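Local coordinates for transcriptional regulator, LacI family protein (Rhodococcus jostii, PDB 3K9C) that probably binds regulatory DNA as a LacI-family transcription factor, its core built on the periplasmic binding protein-like fold and likely to sense a small effector, at residues B[231-243]-B[264-276]. Residues are numbered along the deposited sequence; the frame is centred on the assembly and turned at random.
Sequences VQMTTISQDATHM and VLAPHLVRRATTG
Thr235, Ile236 and Ser237 pair with Val270, Leu269 and His268 as a short antiparallel ladder between two of the segments that cross between the subdomains of this LacI-type, periplasmic binding protein-like fold. Thr235 and Val270 exchange both backbone bonds, with Val270 N 2.8 Å from Thr235 O; Ser237 and His268 do the same, while Ile236 and Leu269 form the non-hydrogen-bonded pair between them. On the sheet face that Ser237 shares with His268, the serine CB lies over one face of the imidazole, 3.4 Å from His268 CE1. With OG swung anti to the backbone N (chi1 168°), Ser237 also accepts from Asp239 N, closing an ST turn just before helix 240-255, where Asp239 serves as N-cap through OD1 to His242 N.

Beyond the other end of the ladder, side chains take over the pairing. Thr234 N gives a nearly straight bond to Thr274 OG1 at 2.7 Å, and Thr234 OG1 accepts from Arg272 N (3.1 Å) and is hydrogen-bonded to Thr275 OG1, either hydroxyl being able to donate. Three bonds across the contact thus grip this buried threonine, and its two hydroxyl partners reach further, Thr274 to Val217 O and Thr275 to His120. Arg272 runs extended from CG to NE past Met233, and its NH1 meets Met233 O edge-on at 2.9 Å, only 3° out of the guanidinium plane. Val270 CG1 lies above one face of that group, offset toward its rim, and NH2 makes a salt bridge to Asp222. A leucine in place of Arg272 would probably leave Met233 O without this donor and Asp222 without its charged mate. Outside these bonds, Ala273 N donates to Gln232 O at 2.9 Å, the donor tilted 32° from the carbonyl plane, and Ala273 CB rests 3.6 Å from Gln232 NE2.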
loop_
_atom_site.group_PDB
_atom_site.type_symbol
_atom_site.label_atom_id
_atom_site.label_comp_id
_atom_site.label_asym_id
_atom_site.label_seq_id
_atom_site.Cartn_x
_atom_site.Cartn_y
_atom_site.Cartn_z
ATOM N N VAL B 231 9.003 -2.006 -13.095
ATOM C CA VAL B 231 8.506 -3.343 -12.800
ATOM C C VAL B 231 7.895 -3.928 -14.074
ATOM O O VAL B 231 8.267 -5.023 -14.498
ATOM C CB VAL B 231 7.454 -3.318 -11.669
ATOM C CG1 VAL B 231 6.929 -4.718 -11.412
ATOM C CG2 VAL B 231 8.079 -2.758 -10.400
ATOM N N GLN B 232 6.981 -3.172 -14.687
ATOM C CA GLN B 232 6.303 -3.563 -15.930
ATOM C C GLN B 232 5.836 -5.021 -15.913
ATOM O O GLN B 232 6.217 -5.828 -16.759
ATOM C CB GLN B 232 7.219 -3.312 -17.137
ATOM C CG GLN B 232 8.655 -2.917 -16.783
ATOM C CD GLN B 232 9.555 -2.797 -18.005
ATOM O OE1 GLN B 232 9.293 -2.004 -18.919
ATOM N NE2 GLN B 232 10.621 -3.590 -18.027
HETATM N N MSE B 233 4.970 -5.326 -14.955
HETATM C CA MSE B 233 4.443 -6.667 -14.757
HETATM C C MSE B 233 3.231 -7.061 -15.605
HETATM O O MSE B 233 2.213 -6.362 -15.633
HETATM C CB MSE B 233 4.097 -6.818 -13.278
HETATM C CG MSE B 233 3.776 -8.210 -12.810
HETATM SE SE MSE B 233 3.040 -7.982 -11.045
HETATM C CE MSE B 233 4.714 -7.713 -10.116
ATOM N N THR B 234 3.363 -8.181 -16.313
ATOM C CA THR B 234 2.267 -8.717 -17.115
ATOM C C THR B 234 1.303 -9.203 -16.038
ATOM O O THR B 234 1.720 -9.874 -15.083
ATOM C CB THR B 234 2.736 -9.908 -17.988
ATOM O OG1 THR B 234 3.628 -9.429 -18.996
ATOM C CG2 THR B 234 1.552 -10.606 -18.645
ATOM N N THR B 235 0.026 -8.869 -16.182
ATOM C CA THR B 235 -0.955 -9.226 -15.168
ATOM C C THR B 235 -2.360 -9.361 -15.743
ATOM O O THR B 235 -2.582 -9.116 -16.926
ATOM C CB THR B 235 -0.975 -8.139 -14.063
ATOM O OG1 THR B 235 -1.767 -8.575 -12.959
ATOM C CG2 THR B 235 -1.557 -6.844 -14.608
ATOM N N ILE B 236 -3.301 -9.743 -14.891
ATOM C CA ILE B 236 -4.690 -9.905 -15.285
ATOM C C ILE B 236 -5.543 -8.851 -14.598
ATOM O O ILE B 236 -5.614 -8.806 -13.364
ATOM C CB ILE B 236 -5.210 -11.299 -14.899
ATOM C CG1 ILE B 236 -4.471 -12.354 -15.718
ATOM C CG2 ILE B 236 -6.702 -11.384 -15.130
ATOM C CD1 ILE B 236 -4.673 -13.728 -15.207
ATOM N N SER B 237 -6.185 -7.999 -15.392
ATOM C CA SER B 237 -7.024 -6.947 -14.837
ATOM C C SER B 237 -8.413 -7.422 -14.477
ATOM O O SER B 237 -8.989 -8.272 -15.155
ATOM C CB SER B 237 -7.152 -5.778 -15.814
ATOM O OG SER B 237 -8.181 -4.894 -15.398
ATOM N N GLN B 238 -8.945 -6.858 -13.399
ATOM C CA GLN B 238 -10.285 -7.174 -12.939
ATOM C C GLN B 238 -11.151 -5.956 -13.214
ATOM O O GLN B 238 -12.336 -5.927 -12.879
ATOM C CB GLN B 238 -10.280 -7.454 -11.444
ATOM C CG GLN B 238 -9.413 -8.612 -11.030
ATOM C CD GLN B 238 -9.938 -9.268 -9.772
ATOM O OE1 GLN B 238 -11.072 -9.748 -9.738
ATOM N NE2 GLN B 238 -9.118 -9.290 -8.730
ATOM N N ASP B 239 -10.534 -4.947 -13.819
ATOM C CA ASP B 239 -11.209 -3.700 -14.159
ATOM C C ASP B 239 -11.834 -3.074 -12.923
ATOM O O ASP B 239 -13.052 -3.058 -12.774
ATOM C CB ASP B 239 -12.294 -3.943 -15.207
ATOM C CG ASP B 239 -12.648 -2.681 -15.969
ATOM O OD1 ASP B 239 -12.716 -1.601 -15.335
ATOM O OD2 ASP B 239 -12.859 -2.770 -17.198
ATOM N N ALA B 240 -10.982 -2.554 -12.048
ATOM C CA ALA B 240 -11.409 -1.928 -10.802
ATOM C C ALA B 240 -12.534 -0.889 -10.970
ATOM O O ALA B 240 -13.519 -0.892 -10.216
ATOM C CB ALA B 240 -10.205 -1.287 -10.122
ATOM N N THR B 241 -12.394 -0.003 -11.948
ATOM C CA THR B 241 -13.407 1.019 -12.158
ATOM C C THR B 241 -14.791 0.419 -12.400
ATOM O O THR B 241 -15.752 0.794 -11.735
ATOM C CB THR B 241 -13.040 1.936 -13.331
ATOM O OG1 THR B 241 -11.737 2.485 -13.114
ATOM C CG2 THR B 241 -14.041 3.082 -13.436
ATOM N N HIS B 242 -14.893 -0.522 -13.332
ATOM C CA HIS B 242 -16.186 -1.145 -13.619
ATOM C C HIS B 242 -16.683 -1.983 -12.440
ATOM O O HIS B 242 -17.883 -2.069 -12.188
ATOM C CB HIS B 242 -16.100 -2.024 -14.867
ATOM C CG HIS B 242 -17.418 -2.603 -15.287
ATOM N ND1 HIS B 242 -17.540 -3.513 -16.316
ATOM C CD2 HIS B 242 -18.673 -2.395 -14.821
ATOM C CE1 HIS B 242 -18.812 -3.840 -16.464
ATOM N NE2 HIS B 242 -19.521 -3.176 -15.569
HETATM N N MSE B 243 -15.761 -2.608 -11.718
HETATM C CA MSE B 243 -16.145 -3.407 -10.570
HETATM C C MSE B 243 -16.696 -2.489 -9.470
HETATM O O MSE B 243 -17.685 -2.816 -8.819
HETATM C CB MSE B 243 -14.943 -4.201 -10.056
HETATM C CG MSE B 243 -15.319 -5.324 -9.107
HETATM SE SE MSE B 243 -13.771 -6.434 -8.713
HETATM C CE MSE B 243 -13.803 -7.460 -10.346
ATOM N N VAL B 264 -20.883 -11.514 -12.053
ATOM C CA VAL B 264 -19.528 -11.922 -12.406
ATOM C C VAL B 264 -19.040 -11.142 -13.624
ATOM O O VAL B 264 -19.689 -11.140 -14.666
ATOM C CB VAL B 264 -19.456 -13.430 -12.712
ATOM C CG1 VAL B 264 -18.058 -13.798 -13.177
ATOM C CG2 VAL B 264 -19.811 -14.231 -11.463
ATOM N N LEU B 265 -17.888 -10.490 -13.482
ATOM C CA LEU B 265 -17.301 -9.689 -14.548
ATOM C C LEU B 265 -16.112 -10.357 -15.241
ATOM O O LEU B 265 -15.315 -11.059 -14.614
ATOM C CB LEU B 265 -16.854 -8.341 -13.983
ATOM C CG LEU B 265 -17.866 -7.638 -13.070
ATOM C CD1 LEU B 265 -17.297 -6.303 -12.618
ATOM C CD2 LEU B 265 -19.189 -7.437 -13.810
ATOM N N ALA B 266 -15.990 -10.117 -16.541
ATOM C CA ALA B 266 -14.902 -10.680 -17.328
ATOM C C ALA B 266 -13.614 -9.901 -17.121
ATOM O O ALA B 266 -13.613 -8.672 -17.123
ATOM C CB ALA B 266 -15.262 -10.666 -18.799
ATOM N N PRO B 267 -12.495 -10.613 -16.922
ATOM C CA PRO B 267 -11.198 -9.964 -16.720
ATOM C C PRO B 267 -10.476 -9.930 -18.064
ATOM O O PRO B 267 -10.948 -10.518 -19.032
ATOM C CB PRO B 267 -10.512 -10.901 -15.739
ATOM C CG PRO B 267 -10.946 -12.241 -16.251
ATOM C CD PRO B 267 -12.434 -12.030 -16.515
ATOM N N HIS B 268 -9.351 -9.234 -18.134
ATOM C CA HIS B 268 -8.588 -9.199 -19.375
ATOM C C HIS B 268 -7.099 -9.197 -19.111
ATOM O O HIS B 268 -6.646 -8.820 -18.030
ATOM C CB HIS B 268 -8.997 -8.016 -20.274
ATOM C CG HIS B 268 -9.166 -6.714 -19.560
ATOM N ND1 HIS B 268 -8.124 -5.836 -19.343
ATOM C CD2 HIS B 268 -10.270 -6.118 -19.048
ATOM C CE1 HIS B 268 -8.578 -4.756 -18.732
ATOM N NE2 HIS B 268 -9.878 -4.903 -18.541
ATOM N N LEU B 269 -6.344 -9.654 -20.101
ATOM C CA LEU B 269 -4.898 -9.733 -19.989
ATOM C C LEU B 269 -4.247 -8.403 -20.283
ATOM O O LEU B 269 -4.617 -7.717 -21.224
ATOM C CB LEU B 269 -4.334 -10.782 -20.952
ATOM C CG LEU B 269 -2.802 -10.829 -20.999
ATOM C CD1 LEU B 269 -2.280 -11.390 -19.695
ATOM C CD2 LEU B 269 -2.337 -11.682 -22.177
ATOM N N VAL B 270 -3.270 -8.048 -19.463
ATOM C CA VAL B 270 -2.535 -6.820 -19.640
ATOM C C VAL B 270 -1.074 -7.220 -19.737
ATOM O O VAL B 270 -0.431 -7.522 -18.726
ATOM C CB VAL B 270 -2.741 -5.861 -18.449
ATOM C CG1 VAL B 270 -1.928 -4.578 -18.665
ATOM C CG2 VAL B 270 -4.212 -5.539 -18.299
ATOM N N ARG B 271 -0.564 -7.237 -20.965
ATOM C CA ARG B 271 0.822 -7.613 -21.230
ATOM C C ARG B 271 1.785 -6.463 -21.069
ATOM O O ARG B 271 1.573 -5.367 -21.588
ATOM C CB ARG B 271 0.985 -8.148 -22.654
ATOM C CG ARG B 271 0.446 -9.529 -22.894
ATOM C CD ARG B 271 0.431 -9.821 -24.380
ATOM N NE ARG B 271 -0.391 -8.838 -25.083
ATOM C CZ ARG B 271 -0.726 -8.914 -26.367
ATOM N NH1 ARG B 271 -0.307 -9.938 -27.103
ATOM N NH2 ARG B 271 -1.488 -7.970 -26.907
ATOM N N ARG B 272 2.861 -6.730 -20.350
ATOM C CA ARG B 272 3.893 -5.739 -20.149
ATOM C C ARG B 272 5.211 -6.428 -20.471
ATOM O O ARG B 272 5.302 -7.092 -21.508
ATOM C CB ARG B 272 3.842 -5.183 -18.722
ATOM C CG ARG B 272 2.544 -4.414 -18.440
ATOM C CD ARG B 272 2.718 -3.340 -17.364
ATOM N NE ARG B 272 1.516 -2.518 -17.206
ATOM C CZ ARG B 272 0.449 -2.871 -16.493
ATOM N NH1 ARG B 272 0.422 -4.036 -15.851
ATOM N NH2 ARG B 272 -0.607 -2.067 -16.429
ATOM N N ALA B 273 6.208 -6.333 -19.602
ATOM C CA ALA B 273 7.502 -6.934 -19.916
ATOM C C ALA B 273 7.993 -8.127 -19.095
ATOM O O ALA B 273 9.170 -8.493 -19.189
ATOM C CB ALA B 273 8.564 -5.837 -19.897
ATOM N N THR B 274 7.123 -8.744 -18.299
ATOM C CA THR B 274 7.554 -9.882 -17.488
ATOM C C THR B 274 7.246 -11.250 -18.088
ATOM O O THR B 274 7.419 -12.274 -17.427
ATOM C CB THR B 274 6.958 -9.820 -16.061
ATOM O OG1 THR B 274 5.527 -9.757 -16.138
ATOM C CG2 THR B 274 7.493 -8.594 -15.322
ATOM N N THR B 275 6.783 -11.271 -19.335
ATOM C CA THR B 275 6.491 -12.533 -20.014
ATOM C C THR B 275 7.109 -12.507 -21.405
ATOM O O THR B 275 7.285 -11.441 -21.987
ATOM C CB THR B 275 4.971 -12.785 -20.142
ATOM O OG1 THR B 275 4.346 -11.655 -20.760
ATOM C CG2 THR B 275 4.354 -13.025 -18.776
ATOM N N GLY B 276 7.454 -13.679 -21.926
ATOM C CA GLY B 276 8.053 -13.762 -23.246
ATOM C C GLY B 276 8.279 -15.199 -23.666
ATOM O O GLY B 276 7.966 -16.117 -22.911
HETATM O O HOH W 1 -15.966 -6.322 -17.362
#